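Local coordinates for nucleoporin NUP170 (Chaetomium thermophilum, PDB 5HAX), which probably serves as a scaffold nucleoporin of the inner ring of the nuclear pore complex, at residues E108-T113 against E142-G147; V136-S141 against S174-I179; R186-G191 against T195-I200. All blocks are in the same frame, centred on the assembly; numbering follows the deposited sequence.

Contact 1 (E108-T113 against E142-G147)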
loop_
_atom_site.group_PDB
_atom_site.type_symbol
_atom_site.label_atom_id
_atom_site.label_comp_id
_atom_site.label_asym_id
_atom_site.label_seq_id
_atom_site.Cartn_x
_atom_site.Cartn_y
_atom_site.Cartn_z
ATOM N N GLU A 108 6.339 -26.486 19.998
ATOM C CA GLU A 108 5.597 -26.929 21.172
ATOM C C GLU A 108 6.445 -26.871 22.439
ATOM O O GLU A 108 6.128 -27.551 23.419
ATOM C CB GLU A 108 5.062 -28.345 20.951
ATOM C CG GLU A 108 4.503 -28.558 19.548
ATOM C CD GLU A 108 3.774 -29.879 19.390
ATOM O OE1 GLU A 108 3.224 -30.385 20.391
ATOM O OE2 GLU A 108 3.752 -30.411 18.260
ATOM N N GLU A 109 7.510 -26.066 22.443
ATOM C CA GLU A 109 8.332 -25.932 23.641
ATOM C C GLU A 109 7.562 -25.274 24.777
ATOM O O GLU A 109 7.831 -25.557 25.950
ATOM C CB GLU A 109 9.589 -25.116 23.335
ATOM C CG GLU A 109 10.445 -25.665 22.206
ATOM C CD GLU A 109 10.873 -27.099 22.442
ATOM O OE1 GLU A 109 10.411 -27.988 21.696
ATOM O OE2 GLU A 109 11.672 -27.337 23.373
ATOM N N ALA A 110 6.615 -24.397 24.451
ATOM C CA ALA A 110 5.912 -23.631 25.470
ATOM C C ALA A 110 5.208 -24.552 26.459
ATOM O O ALA A 110 4.705 -25.623 26.105
ATOM C CB ALA A 110 4.896 -22.689 24.825
ATOM N N THR A 111 5.172 -24.108 27.713
ATOM C CA THR A 111 4.594 -24.878 28.806
ATOM C C THR A 111 3.175 -24.456 29.154
ATOM O O THR A 111 2.408 -25.279 29.665
ATOM C CB THR A 111 5.478 -24.762 30.058
ATOM O OG1 THR A 111 4.797 -25.330 31.183
ATOM C CG2 THR A 111 5.830 -23.302 30.363
ATOM N N HIS A 112 2.800 -23.210 28.874
ATOM C CA HIS A 112 1.487 -22.680 29.216
ATOM C C HIS A 112 0.769 -22.171 27.970
ATOM O O HIS A 112 1.347 -22.060 26.885
ATOM C CB HIS A 112 1.609 -21.560 30.257
ATOM C CG HIS A 112 1.992 -22.046 31.622
ATOM N ND1 HIS A 112 3.289 -22.022 32.085
ATOM C CD2 HIS A 112 1.246 -22.578 32.619
ATOM C CE1 HIS A 112 3.326 -22.511 33.311
ATOM N NE2 HIS A 112 2.100 -22.858 33.659
ATOM N N THR A 113 -0.517 -21.862 28.150
ATOM C CA THR A 113 -1.381 -21.475 27.039
ATOM C C THR A 113 -0.838 -20.247 26.318
ATOM O O THR A 113 -0.479 -19.249 26.949
ATOM C CB THR A 113 -2.793 -21.190 27.556
ATOM O OG1 THR A 113 -3.264 -22.311 28.314
ATOM C CG2 THR A 113 -3.753 -20.913 26.402
ATOM N N GLU A 142 4.942 -16.405 30.278
ATOM C CA GLU A 142 6.155 -15.766 29.784
ATOM C C GLU A 142 5.957 -15.327 28.340
ATOM O O GLU A 142 5.001 -15.727 27.669
ATOM C CB GLU A 142 7.352 -16.718 29.893
ATOM C CG GLU A 142 7.165 -18.007 29.105
ATOM C CD GLU A 142 8.229 -19.044 29.408
ATOM O OE1 GLU A 142 8.051 -20.212 29.001
ATOM O OE2 GLU A 142 9.240 -18.692 30.052
ATOM N N ILE A 143 6.885 -14.490 27.872
ATOM C CA ILE A 143 7.005 -14.122 26.465
ATOM C C ILE A 143 8.317 -14.693 25.946
ATOM O O ILE A 143 9.353 -14.605 26.616
ATOM C CB ILE A 143 6.960 -12.596 26.248
ATOM C CG1 ILE A 143 5.632 -12.013 26.744
ATOM C CG2 ILE A 143 7.146 -12.270 24.770
ATOM C CD1 ILE A 143 5.635 -11.633 28.210
ATOM N N ILE A 144 8.275 -15.255 24.740
ATOM C CA ILE A 144 9.397 -15.980 24.154
ATOM C C ILE A 144 9.727 -15.351 22.807
ATOM O O ILE A 144 8.826 -15.103 21.996
ATOM C CB ILE A 144 9.068 -17.476 23.990
ATOM C CG1 ILE A 144 8.652 -18.077 25.338
ATOM C CG2 ILE A 144 10.264 -18.228 23.416
ATOM C CD1 ILE A 144 7.938 -19.404 25.223
ATOM N N LEU A 145 11.012 -15.096 22.574
ATOM C CA LEU A 145 11.499 -14.576 21.302
ATOM C C LEU A 145 12.189 -15.691 20.529
ATOM O O LEU A 145 13.017 -16.418 21.087
ATOM C CB LEU A 145 12.473 -13.418 21.516
ATOM C CG LEU A 145 11.986 -12.246 22.367
ATOM C CD1 LEU A 145 13.073 -11.186 22.448
ATOM C CD2 LEU A 145 10.696 -11.663 21.807
ATOM N N LEU A 146 11.847 -15.819 19.247
ATOM C CA LEU A 146 12.489 -16.769 18.351
ATOM C C LEU A 146 12.988 -16.039 17.115
ATOM O O LEU A 146 12.284 -15.193 16.554
ATOM C CB LEU A 146 11.532 -17.890 17.930
ATOM C CG LEU A 146 11.039 -18.835 19.025
ATOM C CD1 LEU A 146 10.097 -19.873 18.436
ATOM C CD2 LEU A 146 12.203 -19.511 19.727
ATOM N N GLY A 147 14.208 -16.367 16.701
ATOM C CA GLY A 147 14.716 -15.853 15.446
ATOM C C GLY A 147 14.030 -16.513 14.265
ATOM O O GLY A 147 13.671 -17.689 14.301
#
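The carboxylate of E142 is the flat group that touches across this contact, and it does so through one oxygen: OE1 stands 4.0 Å from the methyl CG2 of T111. The methyl comes to that oxygen obliquely, neither squarely over a face of the carboxylate nor at its edge. The imidazole of H112, a second flat group nearby, leans instead on T140 and S141, and its ND1 remains 6.0 Å from E142 OE1. E142 reaches the loop because CG lies between its backbone N and carbonyl carbon (chi1 59°) and the chain runs extended beyond it, crossing the T111 side chain at about a right angle. With OG1 anti to the backbone N (chi1 170°), T111 has CG2 between N and the carbonyl carbon, and it is this methyl that meets E142. Beside this pair, A110 CB meets the tip of I144, CD1, at 4.5 Å, while I144 also packs on Y107. The loop 108-113 joins strand 105-107 of one four-stranded sheet to strand 114-120 of the next, an arrangement expected of a linker between two blades of a beta-propeller, and here it passes over the third strand of the sheet it enters. With only 88 Å² buried, the loop meets the strand through slight van der Waals contact, without charge pairing between T111 and E142; a protonated H112 might at most ease the charge of E142 from a distance.

Contact 2 (V136-S141 against S174-I179)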
loop_
_atom_site.group_PDB
_atom_site.type_symbol
_atom_site.label_atom_id
_atom_site.label_comp_id
_atom_site.label_asym_id
_atom_site.label_seq_id
_atom_site.Cartn_x
_atom_site.Cartn_y
_atom_site.Cartn_z
ATOM N N VAL A 136 7.498 -13.406 18.230
ATOM C CA VAL A 136 7.170 -13.186 19.636
ATOM C C VAL A 136 6.000 -14.093 19.990
ATOM O O VAL A 136 4.942 -14.024 19.355
ATOM C CB VAL A 136 6.824 -11.714 19.912
ATOM C CG1 VAL A 136 6.662 -11.484 21.410
ATOM C CG2 VAL A 136 7.887 -10.790 19.340
ATOM N N VAL A 137 6.186 -14.934 21.004
ATOM C CA VAL A 137 5.168 -15.875 21.463
ATOM C C VAL A 137 4.887 -15.562 22.926
ATOM O O VAL A 137 5.759 -15.745 23.785
ATOM C CB VAL A 137 5.609 -17.334 21.289
ATOM C CG1 VAL A 137 4.536 -18.283 21.808
ATOM C CG2 VAL A 137 5.923 -17.626 19.828
ATOM N N ALA A 138 3.669 -15.108 23.213
ATOM C CA ALA A 138 3.254 -14.763 24.567
ATOM C C ALA A 138 2.346 -15.852 25.122
ATOM O O ALA A 138 1.381 -16.257 24.464
ATOM C CB ALA A 138 2.531 -13.415 24.585
ATOM N N THR A 139 2.659 -16.322 26.327
ATOM C CA THR A 139 1.830 -17.275 27.052
ATOM C C THR A 139 1.332 -16.629 28.343
ATOM O O THR A 139 1.630 -15.470 28.640
ATOM C CB THR A 139 2.600 -18.563 27.367
ATOM O OG1 THR A 139 3.562 -18.313 28.401
ATOM C CG2 THR A 139 3.307 -19.095 26.125
ATOM N N THR A 140 0.569 -17.400 29.119
ATOM C CA THR A 140 0.096 -16.916 30.411
ATOM C C THR A 140 1.210 -16.838 31.447
ATOM O O THR A 140 0.975 -16.312 32.539
ATOM C CB THR A 140 -1.025 -17.814 30.939
ATOM O OG1 THR A 140 -0.570 -19.170 31.006
ATOM C CG2 THR A 140 -2.245 -17.738 30.034
ATOM N N SER A 141 2.406 -17.333 31.125
ATOM C CA SER A 141 3.529 -17.364 32.053
ATOM C C SER A 141 4.743 -16.574 31.585
ATOM O O SER A 141 5.509 -16.104 32.428
ATOM C CB SER A 141 3.956 -18.818 32.312
ATOM O OG SER A 141 4.979 -18.887 33.289
ATOM N N SER A 174 -0.179 -9.204 34.134
ATOM C CA SER A 174 -0.976 -8.590 33.079
ATOM C C SER A 174 -1.026 -9.496 31.855
ATOM O O SER A 174 0.017 -9.904 31.329
ATOM C CB SER A 174 -0.408 -7.222 32.700
ATOM O OG SER A 174 -0.536 -6.300 33.769
ATOM N N ASP A 175 -2.242 -9.794 31.403
ATOM C CA ASP A 175 -2.450 -10.560 30.180
ATOM C C ASP A 175 -1.797 -9.873 28.985
ATOM O O ASP A 175 -1.705 -8.644 28.919
ATOM C CB ASP A 175 -3.951 -10.732 29.930
ATOM C CG ASP A 175 -4.265 -11.198 28.522
ATOM O OD1 ASP A 175 -4.199 -12.417 28.269
ATOM O OD2 ASP A 175 -4.590 -10.342 27.671
ATOM N N VAL A 176 -1.339 -10.685 28.032
ATOM C CA VAL A 176 -0.777 -10.205 26.769
ATOM C C VAL A 176 -1.631 -10.776 25.643
ATOM O O VAL A 176 -1.591 -11.985 25.376
ATOM C CB VAL A 176 0.695 -10.607 26.596
ATOM C CG1 VAL A 176 1.210 -10.167 25.228
ATOM C CG2 VAL A 176 1.550 -10.004 27.702
ATOM N N SER A 177 -2.397 -9.905 24.979
ATOM C CA SER A 177 -3.202 -10.273 23.823
ATOM C C SER A 177 -2.842 -9.494 22.569
ATOM O O SER A 177 -3.363 -9.815 21.494
ATOM C CB SER A 177 -4.698 -10.062 24.114
ATOM O OG SER A 177 -5.182 -11.002 25.056
ATOM N N PHE A 178 -1.976 -8.489 22.670
ATOM C CA PHE A 178 -1.619 -7.641 21.541
ATOM C C PHE A 178 -0.119 -7.402 21.563
ATOM O O PHE A 178 0.431 -6.985 22.586
ATOM C CB PHE A 178 -2.379 -6.310 21.595
ATOM C CG PHE A 178 -3.853 -6.468 21.848
ATOM C CD1 PHE A 178 -4.691 -6.938 20.851
ATOM C CD2 PHE A 178 -4.398 -6.149 23.082
ATOM C CE1 PHE A 178 -6.049 -7.091 21.079
ATOM C CE2 PHE A 178 -5.753 -6.296 23.318
ATOM C CZ PHE A 178 -6.581 -6.768 22.316
ATOM N N ILE A 179 0.536 -7.679 20.437
ATOM C CA ILE A 179 1.968 -7.461 20.265
ATOM C C ILE A 179 2.165 -6.701 18.964
ATOM O O ILE A 179 1.616 -7.088 17.926
ATOM C CB ILE A 179 2.755 -8.786 20.227
ATOM C CG1 ILE A 179 2.413 -9.663 21.434
ATOM C CG2 ILE A 179 4.257 -8.509 20.163
ATOM C CD1 ILE A 179 2.910 -11.091 21.303
HETATM O O HOH W 1 -0.705 -13.620 28.320
#
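I179 and V136 cross obliquely, and the isoleucine touches with both of its branches. Its CD1 lies 3.8 Å from V136 CG1, and its CG2 sits 4.0 Å from the same methyl. The ethyl arm stands anti to the carbonyl carbon (chi1 -52°) and runs on extended, which carries CD1 past the valine to A138, whose CB is 4.0 Å away. A138 in turn receives V176: the valine methyl CG1, anti to its own N, comes to within 3.6 Å of the alanine CB. All four residues direct their CB atoms toward the other segment. This is how neighbouring blades of a beta-propeller meet: the sheet running from strand 114-120 to strand 159-170 packs a face on the sheet from strand 178-181 to strand 213-217, with I143, I187 and L189 continuing the apolar layer. An alanine in place of I179 would probably leave V136 CG1 and A138 CB without the isoleucine methyls that meet them and open a gap beneath the pair, though A138 would keep V176. Toward the end of strand 133-139 the contact turns polar. One water donates to T139 O and accepts from V176 N, bridging the blades, while T139 OG1 accepts from S141 N in an ST turn. Just after V176 in the chain, S177 and F178 both face G190 in a classic beta bulge, and S177 OG donates to the syn lone pair of D175 OD2 at 2.8 Å.

Contact 3 (R186-G191 against T195-I200)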
loop_
_atom_site.group_PDB
_atom_site.type_symbol
_atom_site.label_atom_id
_atom_site.label_comp_id
_atom_site.label_asym_id
_atom_site.label_seq_id
_atom_site.Cartn_x
_atom_site.Cartn_y
_atom_site.Cartn_z
ATOM N N ARG A 186 11.614 -2.530 18.097
ATOM C CA ARG A 186 11.039 -2.383 19.428
ATOM C C ARG A 186 9.743 -3.180 19.525
ATOM O O ARG A 186 8.935 -3.184 18.593
ATOM C CB ARG A 186 10.780 -0.909 19.741
ATOM C CG ARG A 186 12.027 -0.040 19.717
ATOM C CD ARG A 186 11.721 1.393 20.123
ATOM N NE ARG A 186 11.429 1.510 21.549
ATOM C CZ ARG A 186 11.215 2.661 22.181
ATOM N NH1 ARG A 186 11.258 3.808 21.518
ATOM N NH2 ARG A 186 10.959 2.667 23.482
ATOM N N ILE A 187 9.545 -3.849 20.660
ATOM C CA ILE A 187 8.420 -4.760 20.872
ATOM C C ILE A 187 7.572 -4.222 22.019
ATOM O O ILE A 187 8.058 -4.104 23.151
ATOM C CB ILE A 187 8.903 -6.189 21.180
ATOM C CG1 ILE A 187 9.735 -6.735 20.013
ATOM C CG2 ILE A 187 7.719 -7.104 21.466
ATOM C CD1 ILE A 187 10.437 -8.043 20.322
ATOM N N PHE A 188 6.304 -3.921 21.733
ATOM C CA PHE A 188 5.362 -3.407 22.720
ATOM C C PHE A 188 4.234 -4.408 22.957
ATOM O O PHE A 188 3.796 -5.102 22.034
ATOM C CB PHE A 188 4.774 -2.065 22.271
ATOM C CG PHE A 188 5.783 -0.950 22.197
ATOM C CD1 PHE A 188 6.256 -0.347 23.349
ATOM C CD2 PHE A 188 6.249 -0.499 20.973
ATOM C CE1 PHE A 188 7.180 0.681 23.284
ATOM C CE2 PHE A 188 7.173 0.531 20.901
ATOM C CZ PHE A 188 7.638 1.121 22.059
ATOM N N LEU A 189 3.753 -4.463 24.206
ATOM C CA LEU A 189 2.773 -5.454 24.637
ATOM C C LEU A 189 1.616 -4.795 25.379
ATOM O O LEU A 189 1.792 -3.798 26.084
ATOM C CB LEU A 189 3.399 -6.501 25.569
ATOM C CG LEU A 189 4.721 -7.147 25.161
ATOM C CD1 LEU A 189 5.234 -7.990 26.316
ATOM C CD2 LEU A 189 4.565 -7.991 23.908
ATOM N N GLY A 190 0.432 -5.394 25.234
ATOM C CA GLY A 190 -0.770 -4.979 25.939
ATOM C C GLY A 190 -1.755 -6.128 25.955
ATOM O O GLY A 190 -1.576 -7.131 25.262
ATOM N N GLY A 191 -2.806 -5.980 26.753
ATOM C CA GLY A 191 -3.760 -7.063 26.882
ATOM C C GLY A 191 -5.062 -6.667 27.541
ATOM O O GLY A 191 -5.430 -5.492 27.589
ATOM N N THR A 195 -4.836 -1.280 31.015
ATOM C CA THR A 195 -4.424 -0.452 29.890
ATOM C C THR A 195 -2.919 -0.214 29.851
ATOM O O THR A 195 -2.454 0.598 29.045
ATOM C CB THR A 195 -5.151 0.896 29.923
ATOM O OG1 THR A 195 -4.777 1.621 31.102
ATOM C CG2 THR A 195 -6.659 0.703 29.903
ATOM N N ASP A 196 -2.149 -0.903 30.692
ATOM C CA ASP A 196 -0.710 -0.687 30.725
ATOM C C ASP A 196 -0.059 -1.188 29.443
ATOM O O ASP A 196 -0.496 -2.171 28.838
ATOM C CB ASP A 196 -0.070 -1.402 31.913
ATOM C CG ASP A 196 -0.541 -0.869 33.246
ATOM O OD1 ASP A 196 -1.197 0.193 33.276
ATOM O OD2 ASP A 196 -0.239 -1.517 34.268
ATOM N N ILE A 197 1.014 -0.511 29.044
ATOM C CA ILE A 197 1.815 -0.895 27.888
ATOM C C ILE A 197 3.208 -1.257 28.376
ATOM O O ILE A 197 3.855 -0.463 29.069
ATOM C CB ILE A 197 1.867 0.230 26.839
ATOM C CG1 ILE A 197 0.489 0.369 26.187
ATOM C CG2 ILE A 197 2.930 -0.065 25.775
ATOM C CD1 ILE A 197 0.358 1.550 25.275
ATOM N N HIS A 198 3.660 -2.453 28.016
ATOM C CA HIS A 198 4.989 -2.935 28.348
ATOM C C HIS A 198 5.850 -2.963 27.095
ATOM O O HIS A 198 5.348 -2.966 25.968
ATOM C CB HIS A 198 4.933 -4.339 28.965
ATOM C CG HIS A 198 4.126 -4.420 30.223
ATOM N ND1 HIS A 198 2.752 -4.536 30.221
ATOM C CD2 HIS A 198 4.501 -4.410 31.524
ATOM C CE1 HIS A 198 2.316 -4.593 31.466
ATOM N NE2 HIS A 198 3.357 -4.517 32.277
ATOM N N GLU A 199 7.163 -2.982 27.309
ATOM C CA GLU A 199 8.134 -3.109 26.231
ATOM C C GLU A 199 9.139 -4.185 26.604
ATOM O O GLU A 199 9.551 -4.284 27.764
ATOM C CB GLU A 199 8.861 -1.782 25.956
ATOM C CG GLU A 199 9.921 -1.881 24.857
ATOM C CD GLU A 199 10.458 -0.531 24.422
ATOM O OE1 GLU A 199 10.126 0.484 25.067
ATOM O OE2 GLU A 199 11.214 -0.486 23.426
ATOM N N ILE A 200 9.520 -4.996 25.621
ATOM C CA ILE A 200 10.540 -6.022 25.795
ATOM C C ILE A 200 11.838 -5.503 25.193
ATOM O O ILE A 200 11.876 -5.111 24.019
ATOM C CB ILE A 200 10.123 -7.354 25.148
ATOM C CG1 ILE A 200 8.925 -7.940 25.902
ATOM C CG2 ILE A 200 11.305 -8.337 25.144
ATOM C CD1 ILE A 200 8.542 -9.340 25.478
HETATM O O HOH W 2 11.937 -3.018 22.478
HETATM O O HOH W 3 -2.629 -3.674 28.493
#
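L189 and I200 form the apolar centre, diagonal neighbours on one face of a two-stranded ladder. L189 CD1 lies 3.7 Å from I200 CD1 and equally near I200 CG1. I187 joins them, its CB 4.3 Å from I200 CB, and the three pack on I143 and L145 of strand 142-151. Beneath this layer the backbones are tied by L189 and H198, an antiparallel hydrogen-bonded pair with L189 N donating to H198 O and H198 N to L189 O; I200 N adds a bond to I187 O. The F188-E199 pair between them is non-hydrogen-bonded and turns its side chains to the opposite face, where F188 CD1 also touches I197 CG2 at 4.1 Å. There E199, its CG anti to the backbone N (chi1 178°) and its chain extended, lies alongside the phenyl ring, with OE1 3.4 Å from F188 CE1. The polar edge follows. R186 grips the carboxylate side-on: NE donates to OE2 at 2.7 Å and NH2 to OE1 at 2.8 Å, the two planes only 28° apart. F188 CZ lies 3.6 Å over one face of the guanidinium, offset toward its rim, and so probably limits how far the group can tilt out of the plane in which it meets the carboxylate. Both charges are buried but well provided for, since OE1 also accepts from H218 NE2 and R186 NH2 also donates to K261 O. OE2 takes a further bond from a water that donates to I200 O as well and accepts from I187 N. The arrangement is a beta hairpin, strands 187-190 and 198-202, the two inner strands of a four-stranded antiparallel blade in a beta-propeller.

Overall arrangement
The three contacts step from one propeller blade to the next. Contacts 1 and 2 have centres about 10 Å apart and share a sheet, where I144 N probably bonds to V137 O at 2.7 Å and T113 O to T140 N at 3.0 Å. Contacts 2 and 3, about 9 Å between centres, share the following sheet, and I179 CG1 of the former packs 3.7 Å from L189 CD2 of the latter. Contacts 1 and 3 are about 17 Å apart between centres, yet L145 CD2 of the first comes within 3.9 Å of I187 CD1 of the third. A glycerol, probably from the crystallisation liquor, lies about 4 Å from the side chain of H198.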